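Local coordinates for CRISPR protein (Archaeoglobus fulgidus, PDB 4MJK), which is a Cas5-family CRISPR protein that probably serves as a subunit of the type I-A Cascade, the RNA-guided complex of archaeal antiviral defence, at residues 179-184 and 226-231; 27-32 and 195-200; 67-72 and 202-207. All coordinates share one frame; numbering follows the deposited sequence.

Interaction 1 (179-184 and 226-231); sequences SFPAED and VLYRIP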
loop_
_atom_site.group_PDB
_atom_site.type_symbol
_atom_site.label_atom_id
_atom_site.label_comp_id
_atom_site.label_asym_id
_atom_site.label_seq_id
_atom_site.Cartn_x
_atom_site.Cartn_y
_atom_site.Cartn_z
ATOM N N SER A 179 -1.163 21.315 -8.110
ATOM C CA SER A 179 0.265 21.532 -7.957
ATOM C C SER A 179 0.760 22.461 -9.063
ATOM O O SER A 179 0.142 22.564 -10.128
ATOM C CB SER A 179 1.016 20.187 -8.004
ATOM O OG SER A 179 0.942 19.611 -9.309
ATOM N N PHE A 180 1.876 23.142 -8.822
ATOM C CA PHE A 180 2.438 24.012 -9.837
ATOM C C PHE A 180 3.936 24.179 -9.669
ATOM O O PHE A 180 4.456 24.093 -8.563
ATOM C CB PHE A 180 1.762 25.380 -9.797
ATOM C CG PHE A 180 1.815 26.049 -8.445
ATOM C CD1 PHE A 180 0.819 25.809 -7.496
ATOM C CD2 PHE A 180 2.852 26.928 -8.127
ATOM C CE1 PHE A 180 0.851 26.426 -6.266
ATOM C CE2 PHE A 180 2.889 27.560 -6.888
ATOM C CZ PHE A 180 1.893 27.300 -5.957
ATOM N N PRO A 181 4.636 24.447 -10.773
ATOM C CA PRO A 181 6.077 24.684 -10.656
ATOM C C PRO A 181 6.329 26.016 -9.950
ATOM O O PRO A 181 5.670 27.021 -10.224
ATOM C CB PRO A 181 6.553 24.712 -12.113
ATOM C CG PRO A 181 5.350 25.110 -12.900
ATOM C CD PRO A 181 4.134 24.618 -12.152
ATOM N N ALA A 182 7.272 26.017 -9.025
ATOM C CA ALA A 182 7.545 27.202 -8.223
ATOM C C ALA A 182 8.887 27.798 -8.630
ATOM O O ALA A 182 9.870 27.670 -7.915
ATOM C CB ALA A 182 7.552 26.838 -6.731
ATOM N N GLU A 183 8.938 28.433 -9.788
ATOM C CA GLU A 183 10.185 29.037 -10.255
ATOM C C GLU A 183 9.952 30.532 -10.449
ATOM O O GLU A 183 8.830 31.010 -10.314
ATOM C CB GLU A 183 10.651 28.380 -11.556
ATOM C CG GLU A 183 10.856 26.861 -11.460
ATOM C CD GLU A 183 12.060 26.461 -10.601
ATOM O OE1 GLU A 183 12.848 27.351 -10.190
ATOM O OE2 GLU A 183 12.221 25.245 -10.335
ATOM N N ASP A 184 11.002 31.278 -10.762
ATOM C CA ASP A 184 10.850 32.725 -10.885
ATOM C C ASP A 184 9.816 33.043 -11.951
ATOM O O ASP A 184 9.865 32.504 -13.059
ATOM C CB ASP A 184 12.185 33.403 -11.203
ATOM C CG ASP A 184 12.286 34.794 -10.601
ATOM O OD1 ASP A 184 11.347 35.596 -10.781
ATOM O OD2 ASP A 184 13.298 35.081 -9.928
ATOM N N VAL A 226 12.968 20.516 -11.305
ATOM C CA VAL A 226 12.035 21.617 -11.110
ATOM C C VAL A 226 11.415 21.533 -9.707
ATOM O O VAL A 226 11.090 20.449 -9.227
ATOM C CB VAL A 226 10.910 21.597 -12.182
ATOM C CG1 VAL A 226 10.158 20.270 -12.152
ATOM C CG2 VAL A 226 9.944 22.737 -11.969
ATOM N N LEU A 227 11.272 22.677 -9.057
ATOM C CA LEU A 227 10.630 22.757 -7.756
ATOM C C LEU A 227 9.127 22.958 -7.941
ATOM O O LEU A 227 8.727 23.845 -8.688
ATOM C CB LEU A 227 11.216 23.935 -6.978
ATOM C CG LEU A 227 10.561 24.213 -5.621
ATOM C CD1 LEU A 227 10.795 23.068 -4.655
ATOM C CD2 LEU A 227 11.059 25.537 -5.041
ATOM N N TYR A 228 8.306 22.126 -7.287
ATOM C CA TYR A 228 6.846 22.262 -7.345
ATOM C C TYR A 228 6.285 22.545 -5.969
ATOM O O TYR A 228 6.822 22.061 -4.967
ATOM C CB TYR A 228 6.192 20.950 -7.814
ATOM C CG TYR A 228 5.810 20.893 -9.274
ATOM C CD1 TYR A 228 6.772 20.923 -10.257
ATOM C CD2 TYR A 228 4.470 20.800 -9.661
ATOM C CE1 TYR A 228 6.431 20.860 -11.602
ATOM C CE2 TYR A 228 4.115 20.725 -11.001
ATOM C CZ TYR A 228 5.104 20.759 -11.968
ATOM O OH TYR A 228 4.762 20.699 -13.311
ATOM N N ARG A 229 5.183 23.288 -5.920
ATOM C CA ARG A 229 4.350 23.323 -4.729
ATOM C C ARG A 229 3.254 22.290 -4.976
ATOM O O ARG A 229 2.765 22.174 -6.094
ATOM C CB ARG A 229 3.745 24.709 -4.499
ATOM C CG ARG A 229 4.777 25.801 -4.266
ATOM C CD ARG A 229 5.684 25.528 -3.056
ATOM N NE ARG A 229 4.986 25.431 -1.769
ATOM C CZ ARG A 229 4.820 26.446 -0.918
ATOM N NH1 ARG A 229 5.279 27.658 -1.218
ATOM N NH2 ARG A 229 4.198 26.256 0.237
ATOM N N ILE A 230 2.915 21.512 -3.951
ATOM C CA ILE A 230 1.967 20.409 -4.102
ATOM C C ILE A 230 0.945 20.473 -2.984
ATOM O O ILE A 230 1.300 20.722 -1.823
ATOM C CB ILE A 230 2.677 19.016 -4.062
ATOM C CG1 ILE A 230 3.590 18.913 -2.836
ATOM C CG2 ILE A 230 3.508 18.803 -5.339
ATOM C CD1 ILE A 230 4.187 17.528 -2.586
ATOM N N PRO A 231 -0.331 20.249 -3.316
ATOM C CA PRO A 231 -1.345 20.307 -2.261
ATOM C C PRO A 231 -1.436 18.981 -1.497
ATOM O O PRO A 231 -1.292 17.900 -2.091
ATOM C CB PRO A 231 -2.631 20.557 -3.039
ATOM C CG PRO A 231 -2.410 19.824 -4.349
ATOM C CD PRO A 231 -0.919 19.987 -4.644
#
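Phe180 and Arg229 exchange two backbone hydrogen bonds, each giving its N-H and its C=O, the classic signature of a hydrogen-bonded pair in an antiparallel sheet. Phe180 N donates to Arg229 O at 3.0 Å, and Arg229 N returns a bond to Phe180 O at 2.9 Å. The pairing runs on through a short, almost straight bond from Ala182 N to Leu227 O (2.6 Å, 177° at the hydrogen). The strand 180-181 has already ended there, and one residue on a side chain takes over the role of the backbone: the Glu183 chain bends at chi2 (-70°) and brings OE2 to the amide of Leu227, 3.0 Å from its N and nearly in line with the C-O bond. The same oxygen forms a salt bridge with Lys223, so two partners grip it.

Packing differs on the two sides of this pairing. On one, Phe180 and Arg229 lie side by side, and Arg229 CB sits over the ring face of Phe180, 3.8 Å from its centroid, as a CH-pi contact. The arginine chain then bends away, and its guanidinium reaches the carbonyls of Trp196 and Glu197. On the other, the Tyr228 ring lies flat against the peptide joining Phe180 to Pro181, with Pro181 N above its centre and Pro181 CD in CH-pi contact with the same ring; Ser179 OG stands at the edge, 3.7 Å from Tyr228 CD2. Both hydroxyls find their polar partners outside these segments: Tyr228 OH bonds to Ile69 O and Ser179 OG to Trp71 N. Pro181 CB also touches Val226 CG2. The whole is an edge strand docked antiparallel on the central strand of a three-stranded sheet, whose other edge is strand 196-202, within this Cas5-family fold.

Interaction 2 (27-32 and 195-200); sequences SFYYPP and RWEFEV
Glu199 carries the tight part of this contact, extending its carboxylate from strand 196-202 to two successive backbone amides of the loop 27-32. Tyr29 N donates to Glu199 OE1 at 2.8 Å and Tyr30 N to Glu199 OE2 at 3.2 Å, each bond close to straight and each using a syn lone pair, so the carboxylate is held across the two peptides by both oxygens. CG stands anti to the backbone N (chi1 -173°), which carries the chain off the strand, and a bend at chi2 helps set the carboxylate before the two amides. OE2 is also bonded by Tyr201 OH, which probably limits rotation of the group further. The Phe28 ring presents its edge to this carboxylate, with CD1 3.8 Å from Glu199 CD and the two planes 76° apart.

Through these bonds a glutamate of the three-stranded sheet fastens the loop that leads into helix 33-46, where Pro32 occupies the N-cap position; the tie is made by a side chain bonding to loop amides, not by strand pairing.

Toward Glu197 the contact becomes looser and partly exposed. The Tyr29 and Glu197 side chains cross at about a right angle, Tyr29 CE2 lying 3.8 Å from Glu197 CD, while the hydroxyl comes within 3.2 Å of Glu197 OE1. That carboxylate also has partners close by in sequence: OE2 accepts from Phe198 N through its anti lone pair, and OE1 forms a long salt bridge with Arg195 NH1 (3.5 Å).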
loop_
_atom_site.group_PDB
_atom_site.type_symbol
_atom_site.label_atom_id
_atom_site.label_comp_id
_atom_site.label_asym_id
_atom_site.label_seq_id
_atom_site.Cartn_x
_atom_site.Cartn_y
_atom_site.Cartn_z
ATOM N N SER A 27 12.334 11.435 -1.170
ATOM C CA SER A 27 11.072 10.694 -1.097
ATOM C C SER A 27 9.988 11.565 -1.744
ATOM O O SER A 27 10.206 12.760 -1.984
ATOM C CB SER A 27 10.715 10.378 0.346
ATOM O OG SER A 27 10.599 11.572 1.098
ATOM N N PHE A 28 8.838 10.976 -2.045
ATOM C CA PHE A 28 7.835 11.678 -2.846
ATOM C C PHE A 28 6.464 11.599 -2.202
ATOM O O PHE A 28 5.975 10.512 -1.915
ATOM C CB PHE A 28 7.715 11.055 -4.238
ATOM C CG PHE A 28 8.913 11.253 -5.119
ATOM C CD1 PHE A 28 9.432 12.517 -5.345
ATOM C CD2 PHE A 28 9.515 10.160 -5.741
ATOM C CE1 PHE A 28 10.543 12.694 -6.166
ATOM C CE2 PHE A 28 10.620 10.325 -6.559
ATOM C CZ PHE A 28 11.134 11.592 -6.774
ATOM N N TYR A 29 5.824 12.742 -2.004
ATOM C CA TYR A 29 4.404 12.725 -1.652
ATOM C C TYR A 29 3.578 12.213 -2.848
ATOM O O TYR A 29 2.602 11.467 -2.671
ATOM C CB TYR A 29 3.928 14.121 -1.235
ATOM C CG TYR A 29 4.449 14.602 0.103
ATOM C CD1 TYR A 29 3.865 14.175 1.293
ATOM C CD2 TYR A 29 5.504 15.508 0.178
ATOM C CE1 TYR A 29 4.331 14.630 2.527
ATOM C CE2 TYR A 29 5.973 15.975 1.410
ATOM C CZ TYR A 29 5.383 15.527 2.575
ATOM O OH TYR A 29 5.830 15.971 3.795
ATOM N N TYR A 30 3.975 12.595 -4.067
ATOM C CA TYR A 30 3.208 12.214 -5.260
ATOM C C TYR A 30 4.053 11.604 -6.366
ATOM O O TYR A 30 5.247 11.841 -6.438
ATOM C CB TYR A 30 2.490 13.431 -5.852
ATOM C CG TYR A 30 1.398 13.964 -4.980
ATOM C CD1 TYR A 30 0.179 13.300 -4.889
ATOM C CD2 TYR A 30 1.579 15.134 -4.238
ATOM C CE1 TYR A 30 -0.831 13.778 -4.079
ATOM C CE2 TYR A 30 0.573 15.620 -3.429
ATOM C CZ TYR A 30 -0.641 14.934 -3.359
ATOM O OH TYR A 30 -1.670 15.396 -2.553
ATOM N N PRO A 31 3.419 10.846 -7.274
ATOM C CA PRO A 31 4.183 10.354 -8.425
ATOM C C PRO A 31 4.760 11.531 -9.205
ATOM O O PRO A 31 4.026 12.472 -9.510
ATOM C CB PRO A 31 3.116 9.654 -9.279
ATOM C CG PRO A 31 2.059 9.264 -8.308
ATOM C CD PRO A 31 2.010 10.420 -7.327
ATOM N N PRO A 32 6.062 11.489 -9.509
ATOM C CA PRO A 32 6.666 12.570 -10.301
ATOM C C PRO A 32 5.999 12.736 -11.665
ATOM O O PRO A 32 5.475 11.770 -12.224
ATOM C CB PRO A 32 8.121 12.116 -10.466
ATOM C CG PRO A 32 8.367 11.233 -9.244
ATOM C CD PRO A 32 7.062 10.500 -9.048
ATOM N N ARG A 195 -2.049 23.168 3.669
ATOM C CA ARG A 195 -1.179 22.116 3.233
ATOM C C ARG A 195 -0.765 22.265 1.777
ATOM O O ARG A 195 -1.376 21.720 0.860
ATOM C CB ARG A 195 -1.680 20.742 3.641
ATOM C CG ARG A 195 -1.433 20.483 5.123
ATOM C CD ARG A 195 0.059 20.437 5.417
ATOM N NE ARG A 195 0.482 19.062 5.668
ATOM C CZ ARG A 195 1.730 18.615 5.558
ATOM N NH1 ARG A 195 2.708 19.431 5.191
ATOM N NH2 ARG A 195 1.999 17.345 5.815
ATOM N N TRP A 196 0.292 23.049 1.614
ATOM C CA TRP A 196 1.041 23.132 0.381
ATOM C C TRP A 196 2.511 22.831 0.684
ATOM O O TRP A 196 3.224 23.644 1.288
ATOM C CB TRP A 196 0.890 24.512 -0.240
ATOM C CG TRP A 196 -0.477 24.702 -0.815
ATOM C CD1 TRP A 196 -1.602 25.143 -0.152
ATOM C CD2 TRP A 196 -0.885 24.403 -2.150
ATOM N NE1 TRP A 196 -2.670 25.169 -1.016
ATOM C CE2 TRP A 196 -2.260 24.712 -2.245
ATOM C CE3 TRP A 196 -0.219 23.920 -3.288
ATOM C CZ2 TRP A 196 -2.979 24.553 -3.429
ATOM C CZ3 TRP A 196 -0.928 23.768 -4.457
ATOM C CH2 TRP A 196 -2.299 24.082 -4.522
ATOM N N GLU A 197 2.957 21.658 0.264
ATOM C CA GLU A 197 4.327 21.246 0.491
ATOM C C GLU A 197 5.218 21.629 -0.699
ATOM O O GLU A 197 4.747 22.261 -1.642
ATOM C CB GLU A 197 4.370 19.742 0.755
ATOM C CG GLU A 197 4.423 19.403 2.234
ATOM C CD GLU A 197 5.831 19.515 2.797
ATOM O OE1 GLU A 197 6.027 19.139 3.973
ATOM O OE2 GLU A 197 6.744 19.974 2.064
ATOM N N PHE A 198 6.499 21.271 -0.615
ATOM C CA PHE A 198 7.479 21.484 -1.671
ATOM C C PHE A 198 8.004 20.114 -2.088
ATOM O O PHE A 198 8.196 19.228 -1.246
ATOM C CB PHE A 198 8.697 22.276 -1.160
ATOM C CG PHE A 198 8.405 23.708 -0.777
ATOM C CD1 PHE A 198 8.727 24.746 -1.638
ATOM C CD2 PHE A 198 7.809 24.009 0.443
ATOM C CE1 PHE A 198 8.467 26.061 -1.290
ATOM C CE2 PHE A 198 7.543 25.331 0.802
ATOM C CZ PHE A 198 7.878 26.352 -0.066
ATOM N N GLU A 199 8.292 19.945 -3.370
ATOM C CA GLU A 199 8.855 18.685 -3.815
ATOM C C GLU A 199 9.658 18.929 -5.083
ATOM O O GLU A 199 9.239 19.704 -5.937
ATOM C CB GLU A 199 7.728 17.670 -4.047
ATOM C CG GLU A 199 8.187 16.248 -4.353
ATOM C CD GLU A 199 7.280 15.220 -3.679
ATOM O OE1 GLU A 199 7.475 14.965 -2.473
ATOM O OE2 GLU A 199 6.358 14.704 -4.354
ATOM N N VAL A 200 10.827 18.305 -5.194
ATOM C CA VAL A 200 11.679 18.502 -6.375
ATOM C C VAL A 200 11.641 17.284 -7.276
ATOM O O VAL A 200 11.909 16.166 -6.818
ATOM C CB VAL A 200 13.151 18.795 -5.996
ATOM C CG1 VAL A 200 13.999 18.972 -7.262
ATOM C CG2 VAL A 200 13.221 20.033 -5.096
#

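Interaction 3 (67-72 and 202-207); sequences LAIGWK and LNPFEV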
loop_
_atom_site.group_PDB
_atom_site.type_symbol
_atom_site.label_atom_id
_atom_site.label_comp_id
_atom_site.label_asym_id
_atom_site.label_seq_id
_atom_site.Cartn_x
_atom_site.Cartn_y
_atom_site.Cartn_z
ATOM N N LEU A 67 2.731 21.848 -22.166
ATOM C CA LEU A 67 2.708 23.203 -21.632
ATOM C C LEU A 67 2.529 23.213 -20.113
ATOM O O LEU A 67 3.027 24.108 -19.435
ATOM C CB LEU A 67 1.580 23.998 -22.280
ATOM C CG LEU A 67 1.801 24.203 -23.782
ATOM C CD1 LEU A 67 0.652 25.009 -24.384
ATOM C CD2 LEU A 67 3.158 24.862 -24.040
ATOM N N ALA A 68 1.797 22.227 -19.593
ATOM C CA ALA A 68 1.495 22.202 -18.163
ATOM C C ALA A 68 1.207 20.797 -17.694
ATOM O O ALA A 68 0.627 20.001 -18.426
ATOM C CB ALA A 68 0.299 23.100 -17.867
ATOM N N ILE A 69 1.597 20.495 -16.457
ATOM C CA ILE A 69 1.152 19.274 -15.807
ATOM C C ILE A 69 1.047 19.523 -14.322
ATOM O O ILE A 69 2.036 19.867 -13.676
ATOM C CB ILE A 69 2.079 18.074 -16.088
ATOM C CG1 ILE A 69 1.597 16.845 -15.297
ATOM C CG2 ILE A 69 3.521 18.407 -15.748
ATOM C CD1 ILE A 69 2.298 15.537 -15.708
ATOM N N GLY A 70 -0.167 19.392 -13.801
ATOM C CA GLY A 70 -0.446 19.584 -12.383
ATOM C C GLY A 70 -1.382 18.484 -11.914
ATOM O O GLY A 70 -1.984 17.786 -12.733
ATOM N N TRP A 71 -1.515 18.326 -10.601
ATOM C CA TRP A 71 -2.332 17.258 -10.060
ATOM C C TRP A 71 -2.777 17.630 -8.664
ATOM O O TRP A 71 -2.196 18.517 -8.032
ATOM C CB TRP A 71 -1.546 15.936 -10.018
ATOM C CG TRP A 71 -0.263 16.045 -9.231
ATOM C CD1 TRP A 71 -0.074 15.731 -7.911
ATOM C CD2 TRP A 71 0.994 16.542 -9.708
ATOM N NE1 TRP A 71 1.230 15.992 -7.546
ATOM C CE2 TRP A 71 1.900 16.497 -8.635
ATOM C CE3 TRP A 71 1.436 17.020 -10.950
ATOM C CZ2 TRP A 71 3.227 16.888 -8.761
ATOM C CZ3 TRP A 71 2.762 17.414 -11.074
ATOM C CH2 TRP A 71 3.637 17.352 -9.983
ATOM N N LYS A 72 -3.828 16.956 -8.201
ATOM C CA LYS A 72 -4.333 17.135 -6.852
ATOM C C LYS A 72 -5.052 15.874 -6.394
ATOM O O LYS A 72 -5.619 15.138 -7.209
ATOM C CB LYS A 72 -5.284 18.336 -6.775
ATOM C CG LYS A 72 -6.561 18.144 -7.554
ATOM C CD LYS A 72 -7.378 19.423 -7.620
ATOM C CE LYS A 72 -8.624 19.215 -8.479
ATOM N NZ LYS A 72 -9.480 20.459 -8.606
ATOM N N LEU A 202 12.292 15.561 -11.501
ATOM C CA LEU A 202 12.831 15.724 -12.849
ATOM C C LEU A 202 11.913 16.629 -13.688
ATOM O O LEU A 202 10.675 16.518 -13.650
ATOM C CB LEU A 202 13.046 14.365 -13.531
ATOM C CG LEU A 202 14.040 13.406 -12.854
ATOM C CD1 LEU A 202 14.099 12.053 -13.564
ATOM C CD2 LEU A 202 15.439 14.032 -12.764
ATOM N N ASN A 203 12.522 17.542 -14.436
ATOM C CA ASN A 203 11.776 18.511 -15.228
ATOM C C ASN A 203 11.050 17.823 -16.386
ATOM O O ASN A 203 11.677 17.152 -17.204
ATOM C CB ASN A 203 12.746 19.600 -15.724
ATOM C CG ASN A 203 12.058 20.711 -16.490
ATOM O OD1 ASN A 203 10.837 20.764 -16.583
ATOM N ND2 ASN A 203 12.853 21.618 -17.040
ATOM N N PRO A 204 9.712 17.955 -16.451
ATOM C CA PRO A 204 9.023 17.242 -17.533
ATOM C C PRO A 204 8.990 18.049 -18.831
ATOM O O PRO A 204 8.570 17.531 -19.859
ATOM C CB PRO A 204 7.603 17.089 -16.987
ATOM C CG PRO A 204 7.407 18.331 -16.151
ATOM C CD PRO A 204 8.768 18.614 -15.527
ATOM N N PHE A 205 9.402 19.307 -18.773
ATOM C CA PHE A 205 9.316 20.188 -19.931
ATOM C C PHE A 205 10.564 20.048 -20.781
ATOM O O PHE A 205 11.683 20.179 -20.285
ATOM C CB PHE A 205 9.123 21.635 -19.494
ATOM C CG PHE A 205 7.888 21.849 -18.688
ATOM C CD1 PHE A 205 6.636 21.646 -19.252
ATOM C CD2 PHE A 205 7.966 22.231 -17.367
ATOM C CE1 PHE A 205 5.486 21.823 -18.511
ATOM C CE2 PHE A 205 6.815 22.403 -16.617
ATOM C CZ PHE A 205 5.577 22.202 -17.196
ATOM N N GLU A 206 10.367 19.742 -22.054
ATOM C CA GLU A 206 11.477 19.653 -22.991
ATOM C C GLU A 206 11.394 20.803 -23.981
ATOM O O GLU A 206 10.311 21.321 -24.259
ATOM C CB GLU A 206 11.451 18.312 -23.735
ATOM C CG GLU A 206 11.451 17.089 -22.821
ATOM C CD GLU A 206 12.606 16.132 -23.098
ATOM O OE1 GLU A 206 13.580 16.549 -23.763
ATOM O OE2 GLU A 206 12.538 14.962 -22.648
ATOM N N VAL A 207 12.541 21.204 -24.517
ATOM C CA VAL A 207 12.567 22.221 -25.557
ATOM C C VAL A 207 12.869 21.593 -26.914
ATOM O O VAL A 207 13.724 20.716 -27.020
ATOM C CB VAL A 207 13.611 23.311 -25.256
ATOM C CG1 VAL A 207 13.718 24.282 -26.428
ATOM C CG2 VAL A 207 13.254 24.047 -23.965
#
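Phe205 brings the CE1 corner of its ring to the backbone of strand 66-73, while Pro204 beside it meets the side chain of Ile69. The strand is an outermost member of the six-stranded antiparallel sheet of this Cas5-family protein, and the ring arrives where its course is irregular: two successive residues, Leu67 and Ala68, stand opposite the single Val133 of the next strand, a classic beta bulge. The other partner is a loop between strands 196-202 and 225-231, so the contact joins the large sheet to a connection of the small one.

The orientation of Phe205 follows from its first torsion. CG stands anti to the carbonyl carbon (chi1 -60°), and the end of the side chain thereby comes nearer the strand than its root. CE1 leads, 3.5 Å from Leu67 O, which approaches the ring obliquely, while Ala68 N lies near the ring plane at the edge, 3.9 Å from the same CE1. The ring thus packs against peptide atoms, with CZ 4.2 Å from Ala68 CA. One face of the phenyl is covered from within its own loop: Pro204 CG lies 4.1 Å above the plane, over the ring centre. An alanine in place of Phe205 would probably open a gap beside the Leu67-Ala68 peptide and leave the Pro204 ring without the aromatic face against which it rests.

Pro204 serves two neighbours, since its CG also meets Ile69 CG2 at 3.9 Å, the two side chains crossing at a slant. Outside these segments Leu37 of helix 33-46 touches Pro204, and Ile220 packs on Phe205. The loop is shaped by an Asx turn, in which Phe205 N donates to Asn203 OD1 at 3.0 Å from above the plane of the side-chain amide.

How the interactions relate
The three contacts illustrate how two antiparallel sheets and nearby loops can be tied together by bonds and packing between residues of neighbouring contacts. Interactions 1 and 2 have centres about 9 Å apart and meet in the small sheet, where Glu197 N lies 2.8 Å from Ile230 O; Tyr30 OH, 2.6 Å from Pro231 O, links the loop 27-32 to the same strand. Interaction 1 reaches the large sheet of interaction 3, centres about 10 Å apart, through Tyr228 OH, 2.9 Å from Ile69 O, and Ser179 N, 3.0 Å from Trp71 O. Interactions 2 and 3 are about 14 Å apart between centres but touch where Trp71 NE1 lies 3.3 Å from Tyr30 CG.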